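Tail fiber protein (Pseudomonas aeruginosa, PDB 6CL6) forms a trimeric receptor-binding fiber of the R2 pyocin, a contractile injection system, and probably recognises the surface of target Pseudomonas cells. Local coordinates at residues A[88-93]-A[115-120]; A[162-167]-A[192-197]; A[344-347]-A[353-356]. All blocks are in the same frame, centred on the assembly; numbering follows the deposited sequence.

Contact 1 of 3, residues A[88-93]-A[115-120]; sequences QIATSY and LPWQRC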
loop_
_atom_site.group_PDB
_atom_site.type_symbol
_atom_site.label_atom_id
_atom_site.label_comp_id
_atom_site.label_asym_id
_atom_site.label_seq_id
_atom_site.Cartn_x
_atom_site.Cartn_y
_atom_site.Cartn_z
ATOM N N GLN A 88 -39.308 55.042 12.009
ATOM C CA GLN A 88 -40.466 54.171 12.049
ATOM C C GLN A 88 -40.104 52.739 12.392
ATOM O O GLN A 88 -39.091 52.195 11.931
ATOM C CB GLN A 88 -41.225 54.189 10.710
ATOM C CG GLN A 88 -41.924 55.487 10.453
ATOM C CD GLN A 88 -42.753 55.413 9.191
ATOM O OE1 GLN A 88 -42.427 54.659 8.253
ATOM N NE2 GLN A 88 -43.832 56.173 9.166
ATOM N N ILE A 89 -40.946 52.160 13.250
ATOM C CA ILE A 89 -40.863 50.768 13.660
ATOM C C ILE A 89 -42.141 50.072 13.221
ATOM O O ILE A 89 -43.240 50.502 13.592
ATOM C CB ILE A 89 -40.702 50.625 15.188
ATOM C CG1 ILE A 89 -39.440 51.314 15.663
ATOM C CG2 ILE A 89 -40.760 49.150 15.575
ATOM C CD1 ILE A 89 -39.397 51.542 17.126
ATOM N N ALA A 90 -41.998 48.986 12.476
ATOM C CA ALA A 90 -43.123 48.230 11.948
ATOM C C ALA A 90 -43.160 46.864 12.614
ATOM O O ALA A 90 -42.128 46.169 12.686
ATOM C CB ALA A 90 -43.030 48.109 10.423
ATOM N N THR A 91 -44.338 46.478 13.097
ATOM C CA THR A 91 -44.547 45.163 13.676
ATOM C C THR A 91 -45.761 44.529 13.010
ATOM O O THR A 91 -46.706 45.218 12.630
ATOM C CB THR A 91 -44.730 45.232 15.182
ATOM O OG1 THR A 91 -45.750 46.203 15.492
ATOM C CG2 THR A 91 -43.412 45.656 15.832
ATOM N N SER A 92 -45.713 43.206 12.860
ATOM C CA SER A 92 -46.681 42.505 12.040
ATOM C C SER A 92 -48.051 42.513 12.684
ATOM O O SER A 92 -48.201 42.483 13.905
ATOM C CB SER A 92 -46.211 41.055 11.801
ATOM O OG SER A 92 -45.887 40.429 13.050
ATOM N N TYR A 93 -49.070 42.473 11.832
ATOM C CA TYR A 93 -50.471 42.405 12.259
ATOM C C TYR A 93 -51.008 40.981 12.404
ATOM O O TYR A 93 -51.998 40.774 13.117
ATOM C CB TYR A 93 -51.317 43.159 11.252
ATOM C CG TYR A 93 -52.796 43.248 11.503
ATOM C CD1 TYR A 93 -53.310 43.951 12.580
ATOM C CD2 TYR A 93 -53.690 42.667 10.619
ATOM C CE1 TYR A 93 -54.674 44.039 12.789
ATOM C CE2 TYR A 93 -55.066 42.744 10.816
ATOM C CZ TYR A 93 -55.546 43.428 11.896
ATOM O OH TYR A 93 -56.906 43.504 12.069
ATOM N N LEU A 115 -35.191 55.703 3.907
ATOM C CA LEU A 115 -34.305 54.581 3.621
ATOM C C LEU A 115 -35.100 53.289 3.619
ATOM O O LEU A 115 -36.235 53.247 4.095
ATOM C CB LEU A 115 -33.197 54.537 4.626
ATOM C CG LEU A 115 -32.375 55.793 4.828
ATOM C CD1 LEU A 115 -31.225 55.510 5.781
ATOM C CD2 LEU A 115 -31.864 56.350 3.473
ATOM N N PRO A 116 -34.565 52.218 3.025
ATOM C CA PRO A 116 -35.302 50.955 3.005
ATOM C C PRO A 116 -35.470 50.384 4.400
ATOM O O PRO A 116 -34.657 50.604 5.306
ATOM C CB PRO A 116 -34.420 50.029 2.147
ATOM C CG PRO A 116 -33.504 50.931 1.416
ATOM C CD PRO A 116 -33.283 52.107 2.309
ATOM N N TRP A 117 -36.551 49.616 4.569
ATOM C CA TRP A 117 -36.774 48.940 5.836
ATOM C C TRP A 117 -35.666 47.932 6.126
ATOM O O TRP A 117 -35.203 47.207 5.240
ATOM C CB TRP A 117 -38.117 48.221 5.796
ATOM C CG TRP A 117 -39.297 49.067 5.801
ATOM C CD1 TRP A 117 -40.012 49.463 4.730
ATOM C CD2 TRP A 117 -39.944 49.628 6.952
ATOM N NE1 TRP A 117 -41.068 50.231 5.121
ATOM C CE2 TRP A 117 -41.056 50.344 6.490
ATOM C CE3 TRP A 117 -39.678 49.603 8.315
ATOM C CZ2 TRP A 117 -41.904 51.023 7.330
ATOM C CZ3 TRP A 117 -40.537 50.278 9.167
ATOM C CH2 TRP A 117 -41.632 50.992 8.662
ATOM N N GLN A 118 -35.244 47.892 7.381
ATOM C CA GLN A 118 -34.282 46.924 7.869
ATOM C C GLN A 118 -34.987 45.988 8.842
ATOM O O GLN A 118 -35.768 46.412 9.709
ATOM C CB GLN A 118 -33.126 47.641 8.563
ATOM C CG GLN A 118 -32.123 46.774 9.310
ATOM C CD GLN A 118 -31.325 45.845 8.411
ATOM O OE1 GLN A 118 -31.826 44.835 7.937
ATOM N NE2 GLN A 118 -30.100 46.227 8.116
ATOM N N ARG A 119 -34.717 44.706 8.712
ATOM C CA ARG A 119 -35.379 43.738 9.562
ATOM C C ARG A 119 -34.742 43.701 10.943
ATOM O O ARG A 119 -33.521 43.760 11.072
ATOM C CB ARG A 119 -35.292 42.330 8.958
ATOM C CG ARG A 119 -36.092 41.356 9.755
ATOM C CD ARG A 119 -36.787 40.386 8.870
ATOM N NE ARG A 119 -37.499 39.379 9.644
ATOM C CZ ARG A 119 -37.841 38.189 9.163
ATOM N NH1 ARG A 119 -37.513 37.882 7.918
ATOM N NH2 ARG A 119 -38.495 37.310 9.923
ATOM N N CYS A 120 -35.586 43.560 11.978
ATOM C CA CYS A 120 -35.120 43.491 13.350
ATOM C C CYS A 120 -35.220 42.108 13.961
ATOM O O CYS A 120 -34.272 41.668 14.609
ATOM C CB CYS A 120 -35.902 44.483 14.219
ATOM S SG CYS A 120 -35.639 46.189 13.731
#
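Trp117 turns its indole toward Gln88 and Ala90 by holding CG beside its own backbone N (chi1 -70°), and a chi2 of 97° points the six-membered ring at strand 85-92. Gln88, its CG likewise set beside the backbone N, runs on extended, which carries its amide out alongside the same end of the indole. The two side chains meet at a slant, but amide and ring planes are only 19° apart. Closest is the methyl of Ala90, whose CB sits 3.5 Å from CZ3 of Trp117. Gln88 closes in with its backbone O, 3.7 Å from CZ3 of Trp117, and with its amide OE1, 3.8 Å from CH2 of the same ring. All of this is van der Waals contact; the polar ends bond elsewhere, Trp117 NE1 to the backbone O of Asn64, Gln88 OE1 to Arg102 and Gln88 NE2 to Ser76 and Pro50. The indole thereby reaches across one strand of an antiparallel sheet: 99-104 lies between 85-92 and 118-119, the outermost strand within this chain, whose Arg119 makes backbone hydrogen bonds to the second subunit. Trp117 packs on Tyr100 and Arg102 of that intervening strand, while strand 72-79 flanks 85-92 on its other side.

Contact 2 of 3, residues A[162-167]-A[192-197]; sequences NYPIVR and SFYFRC
This is a loop-on-sheet contact, in which the loop between helix 154-159 and strand 169-177 lays a proline and an isoleucine against the tyrosine of strand 193-199. Pro164 carries it through a CH-pi interaction: its CB stands 3.6 Å from the centroid of the Tyr194 ring, 22° off the ring normal, so the pyrrolidine rides over a face near the CG and CD2 side. Ile165 meets the far end of the same ring, crossing it at about a right angle. Its CB is 3.7 Å from OH of Tyr194, and a chi1 of -174° leaves CG2 between the backbone N and carbonyl carbon, 3.9 Å from CE1 of Tyr194. A water bridges the backbone O of Pro164 and the Tyr194 hydroxyl, donating to both; that hydroxyl also bonds Glu191. Farther along, the backbone O of Asn162 lies over one face of the Arg196 guanidinium and accepts from Trp206 NE1. The Asn162 side chain crosses at about a right angle, OD1 3.9 Å from NH1 of Arg196, while its ND2 bonds Asn139. Arg196 is held by Gln183, a salt bridge to Asp141 and a cation-pi contact with Trp203. Strand 193-199 runs between 180-187 and 202-208, and both flank the contact, Pro164 touching Tyr185 of the first and Trp206 of the second.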
loop_
_atom_site.group_PDB
_atom_site.type_symbol
_atom_site.label_atom_id
_atom_site.label_comp_id
_atom_site.label_asym_id
_atom_site.label_seq_id
_atom_site.Cartn_x
_atom_site.Cartn_y
_atom_site.Cartn_z
ATOM N N ASN A 162 -32.513 12.648 -0.837
ATOM C CA ASN A 162 -31.342 13.495 -1.113
ATOM C C ASN A 162 -30.527 13.832 0.124
ATOM O O ASN A 162 -29.748 14.789 0.118
ATOM C CB ASN A 162 -31.785 14.761 -1.859
ATOM C CG ASN A 162 -32.092 14.482 -3.322
ATOM O OD1 ASN A 162 -31.195 14.148 -4.091
ATOM N ND2 ASN A 162 -33.358 14.577 -3.696
ATOM N N TYR A 163 -30.660 13.054 1.173
ATOM C CA TYR A 163 -29.664 13.045 2.234
ATOM C C TYR A 163 -28.389 12.415 1.668
ATOM O O TYR A 163 -28.468 11.484 0.854
ATOM C CB TYR A 163 -30.138 12.247 3.440
ATOM C CG TYR A 163 -31.182 12.918 4.315
ATOM C CD1 TYR A 163 -32.504 12.996 3.902
ATOM C CD2 TYR A 163 -30.838 13.454 5.548
ATOM C CE1 TYR A 163 -33.460 13.585 4.709
ATOM C CE2 TYR A 163 -31.790 14.050 6.366
ATOM C CZ TYR A 163 -33.103 14.107 5.931
ATOM O OH TYR A 163 -34.069 14.689 6.743
ATOM N N PRO A 164 -27.211 12.913 2.045
ATOM C CA PRO A 164 -25.976 12.331 1.497
ATOM C C PRO A 164 -25.608 11.003 2.100
ATOM O O PRO A 164 -24.813 10.261 1.510
ATOM C CB PRO A 164 -24.908 13.389 1.816
ATOM C CG PRO A 164 -25.416 14.083 3.041
ATOM C CD PRO A 164 -26.950 14.066 2.912
ATOM N N ILE A 165 -26.155 10.691 3.267
ATOM C CA ILE A 165 -25.859 9.468 4.012
ATOM C C ILE A 165 -27.081 9.232 4.884
ATOM O O ILE A 165 -27.773 10.180 5.287
ATOM C CB ILE A 165 -24.562 9.627 4.841
ATOM C CG1 ILE A 165 -24.152 8.322 5.505
ATOM C CG2 ILE A 165 -24.756 10.741 5.912
ATOM C CD1 ILE A 165 -23.549 7.326 4.505
ATOM N N VAL A 166 -27.379 7.977 5.145
ATOM C CA VAL A 166 -28.501 7.655 6.033
ATOM C C VAL A 166 -28.016 7.766 7.465
ATOM O O VAL A 166 -27.581 6.772 8.067
ATOM C CB VAL A 166 -29.102 6.281 5.720
ATOM C CG1 VAL A 166 -30.262 5.963 6.672
ATOM C CG2 VAL A 166 -29.586 6.265 4.284
ATOM N N ARG A 167 -28.050 9.000 8.003
ATOM C CA ARG A 167 -27.585 9.293 9.346
ATOM C C ARG A 167 -28.261 10.561 9.826
ATOM O O ARG A 167 -28.460 11.505 9.051
ATOM C CB ARG A 167 -26.061 9.512 9.436
ATOM C CG ARG A 167 -25.195 8.370 9.089
ATOM C CD ARG A 167 -25.078 7.355 10.210
ATOM N NE ARG A 167 -23.889 6.489 9.987
ATOM C CZ ARG A 167 -23.804 5.585 9.029
ATOM N NH1 ARG A 167 -24.790 5.424 8.172
ATOM N NH2 ARG A 167 -22.710 4.854 8.896
ATOM N N SER A 192 -19.161 11.275 7.873
ATOM C CA SER A 192 -18.348 12.273 7.182
ATOM C C SER A 192 -19.083 13.612 7.196
ATOM O O SER A 192 -20.045 13.796 7.943
ATOM C CB SER A 192 -18.010 11.862 5.753
ATOM O OG SER A 192 -16.939 12.681 5.305
ATOM N N PHE A 193 -18.568 14.541 6.402
ATOM C CA PHE A 193 -19.030 15.920 6.221
ATOM C C PHE A 193 -19.185 16.076 4.722
ATOM O O PHE A 193 -18.292 15.662 3.967
ATOM C CB PHE A 193 -18.008 16.903 6.810
ATOM C CG PHE A 193 -18.490 18.333 6.917
ATOM C CD1 PHE A 193 -18.589 19.148 5.817
ATOM C CD2 PHE A 193 -18.802 18.859 8.173
ATOM C CE1 PHE A 193 -19.044 20.473 5.957
ATOM C CE2 PHE A 193 -19.221 20.164 8.301
ATOM C CZ PHE A 193 -19.331 20.963 7.188
ATOM N N TYR A 194 -20.352 16.565 4.277
ATOM C CA TYR A 194 -20.715 16.601 2.873
ATOM C C TYR A 194 -21.091 17.996 2.417
ATOM O O TYR A 194 -21.615 18.780 3.207
ATOM C CB TYR A 194 -21.939 15.723 2.590
ATOM C CG TYR A 194 -21.727 14.237 2.842
ATOM C CD1 TYR A 194 -21.779 13.713 4.136
ATOM C CD2 TYR A 194 -21.497 13.387 1.815
ATOM C CE1 TYR A 194 -21.593 12.395 4.357
ATOM C CE2 TYR A 194 -21.327 12.042 2.024
ATOM C CZ TYR A 194 -21.370 11.550 3.293
ATOM O OH TYR A 194 -21.199 10.190 3.509
ATOM N N PHE A 195 -20.913 18.265 1.116
ATOM C CA PHE A 195 -21.357 19.548 0.595
ATOM C C PHE A 195 -21.859 19.423 -0.850
ATOM O O PHE A 195 -21.436 18.552 -1.613
ATOM C CB PHE A 195 -20.251 20.612 0.739
ATOM C CG PHE A 195 -18.987 20.257 0.090
ATOM C CD1 PHE A 195 -18.039 19.484 0.748
ATOM C CD2 PHE A 195 -18.711 20.695 -1.204
ATOM C CE1 PHE A 195 -16.835 19.129 0.100
ATOM C CE2 PHE A 195 -17.521 20.367 -1.844
ATOM C CZ PHE A 195 -16.580 19.574 -1.195
ATOM N N ARG A 196 -22.784 20.305 -1.218
ATOM C CA ARG A 196 -23.275 20.359 -2.584
ATOM C C ARG A 196 -23.889 21.736 -2.827
ATOM O O ARG A 196 -24.042 22.559 -1.910
ATOM C CB ARG A 196 -24.290 19.247 -2.890
ATOM C CG ARG A 196 -25.679 19.480 -2.292
ATOM C CD ARG A 196 -26.703 18.413 -2.675
ATOM N NE ARG A 196 -28.003 18.694 -2.045
ATOM C CZ ARG A 196 -29.172 18.241 -2.472
ATOM N NH1 ARG A 196 -29.247 17.453 -3.545
ATOM N NH2 ARG A 196 -30.294 18.580 -1.833
ATOM N N CYS A 197 -24.252 21.974 -4.088
ATOM C CA CYS A 197 -24.843 23.231 -4.531
ATOM C C CYS A 197 -25.895 22.993 -5.603
ATOM O O CYS A 197 -25.651 22.234 -6.563
ATOM C CB CYS A 197 -23.764 24.159 -5.120
ATOM S SG CYS A 197 -24.330 25.790 -5.682
HETATM O O HOH W 1 -22.369 8.745 1.529
#

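Contact 3 of 3, residues A[344-347]-A[353-356]; sequences GFRG and AVIR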
loop_
_atom_site.group_PDB
_atom_site.type_symbol
_atom_site.label_atom_id
_atom_site.label_comp_id
_atom_site.label_asym_id
_atom_site.label_seq_id
_atom_site.Cartn_x
_atom_site.Cartn_y
_atom_site.Cartn_z
ATOM N N GLY A 344 68.416 -79.440 -22.778
ATOM C CA GLY A 344 67.737 -79.547 -21.506
ATOM C C GLY A 344 67.662 -78.200 -20.816
ATOM O O GLY A 344 68.572 -77.361 -20.932
ATOM N N PHE A 345 66.565 -77.994 -20.096
ATOM C CA PHE A 345 66.387 -76.839 -19.226
ATOM C C PHE A 345 66.002 -77.379 -17.858
ATOM O O PHE A 345 65.029 -78.136 -17.738
ATOM C CB PHE A 345 65.318 -75.910 -19.783
ATOM C CG PHE A 345 65.042 -74.701 -18.924
ATOM C CD1 PHE A 345 64.249 -74.793 -17.795
ATOM C CD2 PHE A 345 65.556 -73.467 -19.278
ATOM C CE1 PHE A 345 63.986 -73.681 -17.024
ATOM C CE2 PHE A 345 65.284 -72.338 -18.514
ATOM C CZ PHE A 345 64.509 -72.454 -17.373
ATOM N N ARG A 346 66.776 -77.032 -16.835
ATOM C CA ARG A 346 66.543 -77.606 -15.522
ATOM C C ARG A 346 67.181 -76.727 -14.461
ATOM O O ARG A 346 67.914 -75.779 -14.762
ATOM C CB ARG A 346 67.085 -79.035 -15.432
ATOM C CG ARG A 346 68.574 -79.123 -15.100
ATOM C CD ARG A 346 69.071 -80.563 -15.183
ATOM N NE ARG A 346 70.441 -80.709 -14.666
ATOM C CZ ARG A 346 71.539 -80.527 -15.399
ATOM N NH1 ARG A 346 71.451 -80.183 -16.674
ATOM N NH2 ARG A 346 72.741 -80.683 -14.848
ATOM N N GLY A 347 66.912 -77.075 -13.206
ATOM C CA GLY A 347 67.591 -76.451 -12.093
ATOM C C GLY A 347 67.271 -74.988 -11.912
ATOM O O GLY A 347 68.116 -74.229 -11.419
ATOM N N ALA A 353 69.204 -70.831 -14.172
ATOM C CA ALA A 353 68.836 -72.170 -14.587
ATOM C C ALA A 353 70.035 -72.800 -15.279
ATOM O O ALA A 353 71.059 -72.143 -15.540
ATOM C CB ALA A 353 67.620 -72.158 -15.497
ATOM N N VAL A 354 69.902 -74.095 -15.581
ATOM C CA VAL A 354 70.997 -74.872 -16.172
ATOM C C VAL A 354 70.546 -75.390 -17.530
ATOM O O VAL A 354 69.499 -76.041 -17.638
ATOM C CB VAL A 354 71.432 -76.033 -15.271
ATOM C CG1 VAL A 354 72.585 -76.816 -15.924
ATOM C CG2 VAL A 354 71.858 -75.495 -13.891
ATOM N N ILE A 355 71.325 -75.069 -18.556
ATOM C CA ILE A 355 71.056 -75.467 -19.927
ATOM C C ILE A 355 72.025 -76.590 -20.273
ATOM O O ILE A 355 73.248 -76.429 -20.147
ATOM C CB ILE A 355 71.185 -74.293 -20.904
ATOM C CG1 ILE A 355 70.245 -73.140 -20.526
ATOM C CG2 ILE A 355 70.917 -74.765 -22.330
ATOM C CD1 ILE A 355 68.772 -73.524 -20.391
ATOM N N ARG A 356 71.479 -77.727 -20.700
ATOM C CA ARG A 356 72.284 -78.894 -21.066
ATOM C C ARG A 356 72.388 -79.003 -22.580
ATOM O O ARG A 356 71.374 -78.949 -23.284
ATOM C CB ARG A 356 71.679 -80.165 -20.483
ATOM C CG ARG A 356 72.604 -81.374 -20.510
ATOM C CD ARG A 356 72.050 -82.433 -19.578
ATOM N NE ARG A 356 72.934 -83.576 -19.378
ATOM C CZ ARG A 356 74.000 -83.574 -18.579
ATOM N NH1 ARG A 356 74.357 -82.474 -17.942
ATOM N NH2 ARG A 356 74.723 -84.676 -18.439
HETATM O O HOH W 2 69.502 -78.894 -18.346
#
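Phe345 and Ile355 form the tight side of this beta hairpin, pressed together on the face that turns inward, whereas Arg346, Val354 and Arg356 occupy the partly exposed face. On the inner face the Phe345 ring, swung out with CG opposite its backbone N (chi1 178°), brings CD2 to 3.4 Å from CD1 of Ile355 and CZ to 3.6 Å from CB of Ala353. Both side chains then run on into the gp53-like C-terminal region of the fiber, a family of the H_lectin clan, Phe345 against Ala369 and Cys324, Ile355 against Leu365, Trp367 and Ala329.

Strands 343-346 and 352-357 are antiparallel, and Arg346 pairs with Val354 through two backbone bonds; that from Val354 N to Arg346 O is 2.7 Å long. In the other hydrogen-bonded pair, Arg356 N reaches Gly344 O at 2.9 Å, while the return bond from Gly344 N to Arg356 O is weak.

The other face carries the charges and a bridging water. The long Arg346 chain lays its guanidinium over Val354, whose CG1 covers one face of it and lies 3.6 Å from NH1 of Arg346. A water accepts from that NH1 and donates to O of Val354, linking side chain to backbone. Beyond it the two guanidinium groups stand nearly perpendicular, their planes 86° apart, with NH1 of Arg346 3.9 Å from NH1 of Arg356. The Arg356 side chain is about 9 Å from a bound calcium ion; it also bonds O of Phe335 of the second subunit and makes a cation-pi contact with its ring. Asp311, with one carboxylate oxygen to each arginine, probably balances their charge and holds the two guanidinium groups in place, and Arg356 couples this charged cluster to the trimer interface.

How the contacts relate
The three contacts follow one another along an elongated fiber, with contact 1 and contact 3 on opposite sides of the chain's centre, about 167 Å between centres; contacts 1 and 2 are nearest neighbours, about 22 Å between nearest atoms. They share no strand, and each belongs to a different sheet. Burial is greatest in contact 1, while contacts 2 and 3 are partly buried. Contacts 1 and 2 both centre on one aromatic side chain and have no direct hydrogen bond between their segments, though contact 2 lets in a water. Contact 3 alone pairs neighbouring strands through backbone bonds and adds charge to apolar packing. All three touch the second subunit.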